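Local coordinates for protein Rik1-associated factor 1 (Schizosaccharomyces pombe, PDB 4O9D) that is a component of the Clr4 methyltransferase complex, here represented by its WD-repeat propeller domain, a complex that helps establish heterochromatin by methylating histone H3, at residues A[45-50]-A[401-406]; A[186-191]-A[197-202]. One frame throughout, in Å; residues are numbered along the deposited sequence.

Overall arrangement
A beta-propeller is held by two kinds of contact, and this domain illustrates both: its eight sheets serve as blades, each blade held together by hydrogen-bonded hairpins, and neighbouring blades joined by apolar side chains. Contact 1 is of the second kind, packing strand 44-49 against strand 403-407 of the adjoining blade, near the two ends of the chain. Contact 2 is of the first kind, the hairpin of strands 182-189 and 198-204 within a single blade. Along the chain it is nested inside the long loop closed by contact 1. The two share no sheet; their centres lie about 27 Å apart, on opposite sides of the chain's centre, one between blades where the ring closes, the other inside a blade across the ring.

Contact 1: A[45-50]-A[401-406]; sequences FALGST and GDVNMY
Where the beta-propeller closes on itself, two adjoining blades meet face to face, F45 and L47 of strand 44-49 facing M405 and V403 of strand 403-407. No hydrogen bond crosses between the segments, and the CA atoms of L47 and V403 stand 9.0 Å apart, a gap too wide for backbone bonding and bridged by side chains alone. The main event is a Met-aromatic contact. The methyl CE of M405 sits over the centre of the F45 ring, 3.4 Å from the centroid and 12° off the normal, so its hydrogens make a CH-pi contact with the face; SD follows behind, 4.5 Å from the same centroid. The ring can meet the methyl because F45 CG lies between its own backbone N and carbonyl carbon (chi1 67°), while the M405 chain bends at chi2 to reach across. Beside this pair the contact is looser: L47 CD2 approaches V403 CG1 at 4.2 Å, and L47 CG borders the F45 ring in its plane. F67 and F419 also meet the F45 ring, and W23 packs on M405. Were F45 replaced by an alanine, the M405 methyl would probably lose its aromatic face and a gap would open between the blades. Strand 403-407 is itself flanked by N-terminal strand 21-26, the clasp of early and late strands that typically closes a WD-repeat propeller.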
ATOM      1  N   PHE A  45       6.606  14.378   1.233  1.00 27.20           N
ATOM      2  CA  PHE A  45       6.279  12.993   1.538  1.00 24.47           C
ATOM      3  C   PHE A  45       5.428  12.984   2.803  1.00 25.64           C
ATOM      4  O   PHE A  45       5.350  13.985   3.510  1.00 24.47           O
ATOM      5  CB  PHE A  45       7.563  12.181   1.754  1.00 26.46           C
ATOM      6  CG  PHE A  45       8.321  12.593   2.973  1.00 27.47           C
ATOM      7  CD1 PHE A  45       8.042  12.020   4.202  1.00 25.95           C
ATOM      8  CD2 PHE A  45       9.303  13.589   2.898  1.00 31.87           C
ATOM      9  CE1 PHE A  45       8.751  12.409   5.354  1.00 30.24           C
ATOM     10  CE2 PHE A  45      10.015  13.989   4.033  1.00 27.06           C
ATOM     11  CZ  PHE A  45       9.739  13.407   5.262  1.00 28.80           C
ATOM     12  N   ALA A  46       4.801  11.857   3.093  1.00 19.53           N
ATOM     13  CA  ALA A  46       4.037  11.714   4.316  1.00 22.68           C
ATOM     14  C   ALA A  46       4.187  10.312   4.887  1.00 25.92           C
ATOM     15  O   ALA A  46       4.321   9.341   4.144  1.00 26.05           O
ATOM     16  CB  ALA A  46       2.525  12.061   4.084  1.00 21.72           C
ATOM     17  N   LEU A  47       4.153  10.221   6.215  1.00 27.21           N
ATOM     18  CA  LEU A  47       4.370   8.971   6.935  1.00 28.20           C
ATOM     19  C   LEU A  47       3.187   8.695   7.838  1.00 26.93           C
ATOM     20  O   LEU A  47       2.827   9.544   8.644  1.00 27.01           O
ATOM     21  CB  LEU A  47       5.615   9.075   7.829  1.00 22.74           C
ATOM     22  CG  LEU A  47       6.927   9.543   7.203  1.00 29.47           C
ATOM     23  CD1 LEU A  47       8.000   9.739   8.307  1.00 35.08           C
ATOM     24  CD2 LEU A  47       7.427   8.556   6.150  1.00 22.55           C
ATOM     25  N   GLY A  48       2.604   7.500   7.729  1.00 23.70           N
ATOM     26  CA  GLY A  48       1.576   7.073   8.649  1.00 24.02           C
ATOM     27  C   GLY A  48       1.994   5.861   9.446  1.00 25.16           C
ATOM     28  O   GLY A  48       2.524   4.906   8.885  1.00 31.51           O
ATOM     29  N   SER A  49       1.733   5.879  10.748  1.00 24.90           N
ATOM     30  CA  SER A  49       2.100   4.758  11.600  1.00 30.78           C
ATOM     31  C   SER A  49       0.938   4.238  12.427  1.00 31.31           C
ATOM     32  O   SER A  49      -0.167   4.818  12.432  1.00 32.18           O
ATOM     33  CB  SER A  49       3.294   5.111  12.508  1.00 32.18           C
ATOM     34  OG  SER A  49       3.059   6.275  13.265  1.00 35.29           O
ATOM     35  N   THR A  50       1.184   3.135  13.127  1.00 30.64           N
ATOM     36  CA  THR A  50       0.116   2.508  13.898  1.00 36.28           C
ATOM     37  C   THR A  50      -0.058   3.173  15.271  1.00 40.53           C
ATOM     38  O   THR A  50       0.741   4.012  15.675  1.00 39.90           O
ATOM     39  CB  THR A  50       0.384   1.002  14.094  1.00 35.28           C
ATOM     40  OG1 THR A  50       1.558   0.826  14.889  1.00 37.70           O
ATOM     41  CG2 THR A  50       0.581   0.296  12.741  1.00 34.16           C
ATOM     42  N   GLY A 401       9.571   1.971  15.121  1.00 38.58           N
ATOM     43  CA  GLY A 401       9.490   3.356  14.707  1.00 34.47           C
ATOM     44  C   GLY A 401      10.592   3.906  13.818  1.00 33.99           C
ATOM     45  O   GLY A 401      10.494   5.061  13.395  1.00 33.83           O
ATOM     46  N   ASP A 402      11.633   3.126  13.520  1.00 30.21           N
ATOM     47  CA  ASP A 402      12.686   3.625  12.638  1.00 29.03           C
ATOM     48  C   ASP A 402      12.169   3.852  11.230  1.00 28.04           C
ATOM     49  O   ASP A 402      11.505   3.001  10.664  1.00 27.21           O
ATOM     50  CB  ASP A 402      13.882   2.665  12.574  1.00 29.16           C
ATOM     51  CG  ASP A 402      14.863   2.881  13.725  1.00 38.54           C
ATOM     52  OD1 ASP A 402      14.826   3.973  14.336  1.00 42.01           O
ATOM     53  OD2 ASP A 402      15.660   1.971  14.022  1.00 41.70           O
ATOM     54  N   VAL A 403      12.507   5.002  10.670  1.00 24.79           N
ATOM     55  CA  VAL A 403      12.266   5.284   9.260  1.00 30.71           C
ATOM     56  C   VAL A 403      13.559   5.759   8.597  1.00 30.87           C
ATOM     57  O   VAL A 403      14.073   6.837   8.929  1.00 26.56           O
ATOM     58  CB  VAL A 403      11.166   6.365   9.095  1.00 27.66           C
ATOM     59  CG1 VAL A 403      10.953   6.718   7.607  1.00 28.58           C
ATOM     60  CG2 VAL A 403       9.893   5.876   9.695  1.00 26.94           C
ATOM     61  N   ASN A 404      14.102   4.945   7.690  1.00 26.55           N
ATOM     62  CA  ASN A 404      15.277   5.343   6.925  1.00 28.60           C
ATOM     63  C   ASN A 404      14.931   5.817   5.522  1.00 29.08           C
ATOM     64  O   ASN A 404      14.224   5.130   4.783  1.00 30.96           O
ATOM     65  CB  ASN A 404      16.297   4.193   6.844  1.00 27.13           C
ATOM     66  CG  ASN A 404      16.925   3.883   8.192  1.00 29.75           C
ATOM     67  OD1 ASN A 404      16.720   4.608   9.159  1.00 32.48           O
ATOM     68  ND2 ASN A 404      17.698   2.814   8.255  1.00 30.89           N
ATOM     69  N   MET A 405      15.437   6.991   5.157  1.00 25.20           N
ATOM     70  CA  MET A 405      15.279   7.520   3.803  1.00 28.85           C
ATOM     71  C   MET A 405      16.604   7.534   3.028  1.00 30.80           C
ATOM     72  O   MET A 405      17.607   8.107   3.504  1.00 30.17           O
ATOM     73  CB  MET A 405      14.755   8.959   3.834  1.00 32.30           C
ATOM     74  CG  MET A 405      13.265   9.126   4.072  1.00 40.21           C
ATOM     75  SD  MET A 405      12.581  10.432   3.001  1.00 47.72           S
ATOM     76  CE  MET A 405      10.837  10.209   3.296  1.00 36.49           C
ATOM     77  N   TYR A 406      16.591   6.947   1.830  1.00 28.36           N
ATOM     78  CA  TYR A 406      17.763   6.923   0.958  1.00 29.80           C
ATOM     79  C   TYR A 406      17.492   7.797  -0.256  1.00 30.41           C
ATOM     80  O   TYR A 406      16.387   7.802  -0.776  1.00 28.67           O
ATOM     81  CB  TYR A 406      18.090   5.487   0.542  1.00 28.43           C
ATOM     82  CG  TYR A 406      18.265   4.576   1.729  1.00 30.67           C
ATOM     83  CD1 TYR A 406      17.159   4.068   2.400  1.00 28.82           C
ATOM     84  CD2 TYR A 406      19.539   4.238   2.199  1.00 31.15           C
ATOM     85  CE1 TYR A 406      17.312   3.244   3.507  1.00 27.14           C
ATOM     86  CE2 TYR A 406      19.701   3.419   3.293  1.00 27.48           C
ATOM     87  CZ  TYR A 406      18.590   2.926   3.941  1.00 31.29           C
ATOM     88  OH  TYR A 406      18.735   2.128   5.050  1.00 31.02           O
TER

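Contact 2: A[186-191]-A[197-202]; sequences IEFSNF and DKVIIG
I186, F188, V199 and I201 form one apolar face of an antiparallel beta hairpin, the first two strands of a propeller blade. V199 lies at its middle: with CG1 anti to the backbone N (chi1 180°), its two methyls part, CG1 reaching I186 CG1 at 3.7 Å and CG2 meeting the F188 ring obliquely, 3.7 Å from its CE1. I186 and I201 point the same way, side by side, with their CG1 atoms 4.0 Å apart. A145 and A147 of strand 144-148, in the preceding blade, pack on I186, and A145 also touches F188. The reverse face is mixed: I200 CD1 rests 3.9 Å from S189 CB, and L239 and M241 of the next blade cover these two residues between them.

The backbones are laced by two hydrogen-bonded pairs. E187 and I200 exchange both of their bonds, that from I200 N to E187 O being the shorter, at 2.8 Å, and the straighter. S189 and K198 do the same, with 2.8 Å from S189 N to K198 O. Farther out, S189 OG hydrogen-bonds to Y268 OH, and K198 NZ forms a salt bridge with D219. At the turn, N190 and D197 run alongside each other. The N190 amide is held at both ends, since OD1 accepts from G193 N while ND2 donates across the hairpin. That bond, 3.0 Å from N190 ND2 to D197 OD1 at 157°, meets the oxygen on its syn side but tilted out of the carboxylate plane, with the amide and carboxylate planes turned 46° apart.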
ATOM      1  N   ILE A 186      -8.439  -1.820  -2.939  1.00 22.29           N
ATOM      2  CA  ILE A 186      -9.159  -1.019  -3.939  1.00 17.98           C
ATOM      3  C   ILE A 186      -8.193  -0.383  -4.926  1.00 23.51           C
ATOM      4  O   ILE A 186      -7.121   0.099  -4.535  1.00 23.92           O
ATOM      5  CB  ILE A 186     -10.072   0.033  -3.224  1.00 21.72           C
ATOM      6  CG1 ILE A 186     -11.310   0.395  -4.067  1.00 21.54           C
ATOM      7  CG2 ILE A 186      -9.270   1.318  -2.815  1.00 19.13           C
ATOM      8  CD1 ILE A 186     -12.454   1.026  -3.228  1.00 20.30           C
ATOM      9  N   GLU A 187      -8.546  -0.423  -6.214  1.00 21.50           N
ATOM     10  CA  GLU A 187      -7.731   0.198  -7.266  1.00 22.75           C
ATOM     11  C   GLU A 187      -8.620   0.698  -8.416  1.00 23.38           C
ATOM     12  O   GLU A 187      -9.631   0.076  -8.756  1.00 24.53           O
ATOM     13  CB  GLU A 187      -6.711  -0.806  -7.867  1.00 24.18           C
ATOM     14  CG  GLU A 187      -5.791  -1.518  -6.881  1.00 29.73           C
ATOM     15  CD  GLU A 187      -4.577  -0.682  -6.431  1.00 35.70           C
ATOM     16  OE1 GLU A 187      -4.069  -0.942  -5.299  1.00 33.52           O
ATOM     17  OE2 GLU A 187      -4.137   0.212  -7.202  1.00 36.07           O
ATOM     18  N   PHE A 188      -8.240   1.807  -9.034  1.00 18.67           N
ATOM     19  CA  PHE A 188      -8.855   2.194 -10.290  1.00 18.82           C
ATOM     20  C   PHE A 188      -8.227   1.486 -11.480  1.00 28.37           C
ATOM     21  O   PHE A 188      -7.058   1.111 -11.430  1.00 20.36           O
ATOM     22  CB  PHE A 188      -8.705   3.698 -10.491  1.00 21.56           C
ATOM     23  CG  PHE A 188      -9.643   4.527  -9.647  1.00 23.87           C
ATOM     24  CD1 PHE A 188     -10.962   4.720 -10.043  1.00 22.75           C
ATOM     25  CD2 PHE A 188      -9.206   5.119  -8.468  1.00 26.66           C
ATOM     26  CE1 PHE A 188     -11.852   5.512  -9.257  1.00 20.77           C
ATOM     27  CE2 PHE A 188     -10.082   5.901  -7.690  1.00 22.11           C
ATOM     28  CZ  PHE A 188     -11.403   6.095  -8.106  1.00 22.66           C
ATOM     29  N   SER A 189      -8.979   1.365 -12.571  1.00 20.89           N
ATOM     30  CA  SER A 189      -8.450   0.743 -13.777  1.00 27.08           C
ATOM     31  C   SER A 189      -9.062   1.377 -15.030  1.00 29.61           C
ATOM     32  O   SER A 189     -10.287   1.538 -15.102  1.00 29.00           O
ATOM     33  CB  SER A 189      -8.748  -0.761 -13.732  1.00 24.66           C
ATOM     34  OG  SER A 189      -8.294  -1.429 -14.895  1.00 27.78           O
ATOM     35  N   ASN A 190      -8.225   1.738 -16.006  1.00 26.43           N
ATOM     36  CA  ASN A 190      -8.728   2.284 -17.284  1.00 31.55           C
ATOM     37  C   ASN A 190      -7.842   1.995 -18.503  1.00 32.46           C
ATOM     38  O   ASN A 190      -7.971   2.651 -19.544  1.00 35.25           O
ATOM     39  CB  ASN A 190      -9.017   3.801 -17.212  1.00 30.19           C
ATOM     40  CG  ASN A 190      -7.768   4.648 -16.971  1.00 35.49           C
ATOM     41  OD1 ASN A 190      -6.629   4.222 -17.212  1.00 34.99           O
ATOM     42  ND2 ASN A 190      -7.987   5.876 -16.503  1.00 38.89           N
ATOM     43  N   PHE A 191      -6.961   1.015 -18.392  1.00 31.37           N
ATOM     44  CA  PHE A 191      -6.211   0.544 -19.563  1.00 30.50           C
ATOM     45  C   PHE A 191      -5.443   1.719 -20.183  1.00 30.16           C
ATOM     46  O   PHE A 191      -5.550   2.008 -21.380  1.00 30.61           O
ATOM     47  CB  PHE A 191      -7.175  -0.125 -20.556  1.00 30.68           C
ATOM     48  CG  PHE A 191      -6.505  -0.800 -21.727  1.00 26.27           C
ATOM     49  CD1 PHE A 191      -5.329  -1.512 -21.565  1.00 34.65           C
ATOM     50  CD2 PHE A 191      -7.076  -0.729 -23.002  1.00 29.69           C
ATOM     51  CE1 PHE A 191      -4.710  -2.142 -22.660  1.00 34.81           C
ATOM     52  CE2 PHE A 191      -6.469  -1.361 -24.102  1.00 29.84           C
ATOM     53  CZ  PHE A 191      -5.292  -2.067 -23.923  1.00 34.08           C
ATOM     54  N   ASP A 197     -13.223   4.611 -16.536  1.00 25.69           N
ATOM     55  CA  ASP A 197     -12.736   4.197 -15.207  1.00 28.09           C
ATOM     56  C   ASP A 197     -13.580   3.108 -14.558  1.00 28.66           C
ATOM     57  O   ASP A 197     -14.799   3.221 -14.474  1.00 24.77           O
ATOM     58  CB  ASP A 197     -12.678   5.393 -14.254  1.00 30.93           C
ATOM     59  CG  ASP A 197     -11.452   6.271 -14.486  1.00 36.06           C
ATOM     60  OD1 ASP A 197     -10.804   6.124 -15.543  1.00 40.28           O
ATOM     61  OD2 ASP A 197     -11.144   7.110 -13.612  1.00 36.00           O
ATOM     62  N   LYS A 198     -12.921   2.053 -14.083  1.00 24.85           N
ATOM     63  CA  LYS A 198     -13.591   1.026 -13.276  1.00 24.13           C
ATOM     64  C   LYS A 198     -12.862   0.961 -11.926  1.00 24.92           C
ATOM     65  O   LYS A 198     -11.720   1.421 -11.813  1.00 24.07           O
ATOM     66  CB  LYS A 198     -13.541  -0.347 -13.970  1.00 29.88           C
ATOM     67  CG  LYS A 198     -14.016  -0.373 -15.437  1.00 31.18           C
ATOM     68  CD  LYS A 198     -15.513  -0.042 -15.536  1.00 31.80           C
ATOM     69  CE  LYS A 198     -15.992   0.036 -16.993  1.00 39.97           C
ATOM     70  NZ  LYS A 198     -17.487  -0.096 -17.118  1.00 37.29           N
ATOM     71  N   VAL A 199     -13.514   0.381 -10.929  1.00 17.97           N
ATOM     72  CA  VAL A 199     -12.993   0.304  -9.571  1.00 19.17           C
ATOM     73  C   VAL A 199     -12.998  -1.169  -9.217  1.00 22.24           C
ATOM     74  O   VAL A 199     -14.037  -1.834  -9.281  1.00 21.52           O
ATOM     75  CB  VAL A 199     -13.896   1.055  -8.581  1.00 22.87           C
ATOM     76  CG1 VAL A 199     -13.337   0.973  -7.148  1.00 19.62           C
ATOM     77  CG2 VAL A 199     -14.067   2.504  -9.044  1.00 22.30           C
ATOM     78  N   ILE A 200     -11.823  -1.680  -8.872  1.00 21.59           N
ATOM     79  CA  ILE A 200     -11.680  -3.060  -8.449  1.00 20.05           C
ATOM     80  C   ILE A 200     -11.710  -3.063  -6.925  1.00 22.80           C
ATOM     81  O   ILE A 200     -11.009  -2.279  -6.283  1.00 20.47           O
ATOM     82  CB  ILE A 200     -10.311  -3.629  -8.936  1.00 18.74           C
ATOM     83  CG1 ILE A 200     -10.182  -3.507 -10.463  1.00 18.11           C
ATOM     84  CG2 ILE A 200     -10.128  -5.055  -8.462  1.00 18.22           C
ATOM     85  CD1 ILE A 200      -8.662  -3.459 -10.940  1.00 27.32           C
ATOM     86  N   ILE A 201     -12.519  -3.926  -6.330  1.00 16.40           N
ATOM     87  CA  ILE A 201     -12.526  -4.043  -4.877  1.00 16.86           C
ATOM     88  C   ILE A 201     -12.259  -5.479  -4.409  1.00 21.29           C
ATOM     89  O   ILE A 201     -12.895  -6.435  -4.871  1.00 19.81           O
ATOM     90  CB  ILE A 201     -13.866  -3.636  -4.282  1.00 20.11           C
ATOM     91  CG1 ILE A 201     -14.225  -2.210  -4.697  1.00 22.20           C
ATOM     92  CG2 ILE A 201     -13.833  -3.743  -2.738  1.00 21.18           C
ATOM     93  CD1 ILE A 201     -15.443  -1.673  -3.992  1.00 22.02           C
ATOM     94  N   GLY A 202     -11.368  -5.615  -3.444  1.00 18.38           N
ATOM     95  CA  GLY A 202     -11.042  -6.933  -2.920  1.00 21.01           C
ATOM     96  C   GLY A 202     -11.635  -7.044  -1.544  1.00 21.16           C
ATOM     97  O   GLY A 202     -11.533  -6.098  -0.763  1.00 18.73           O
TER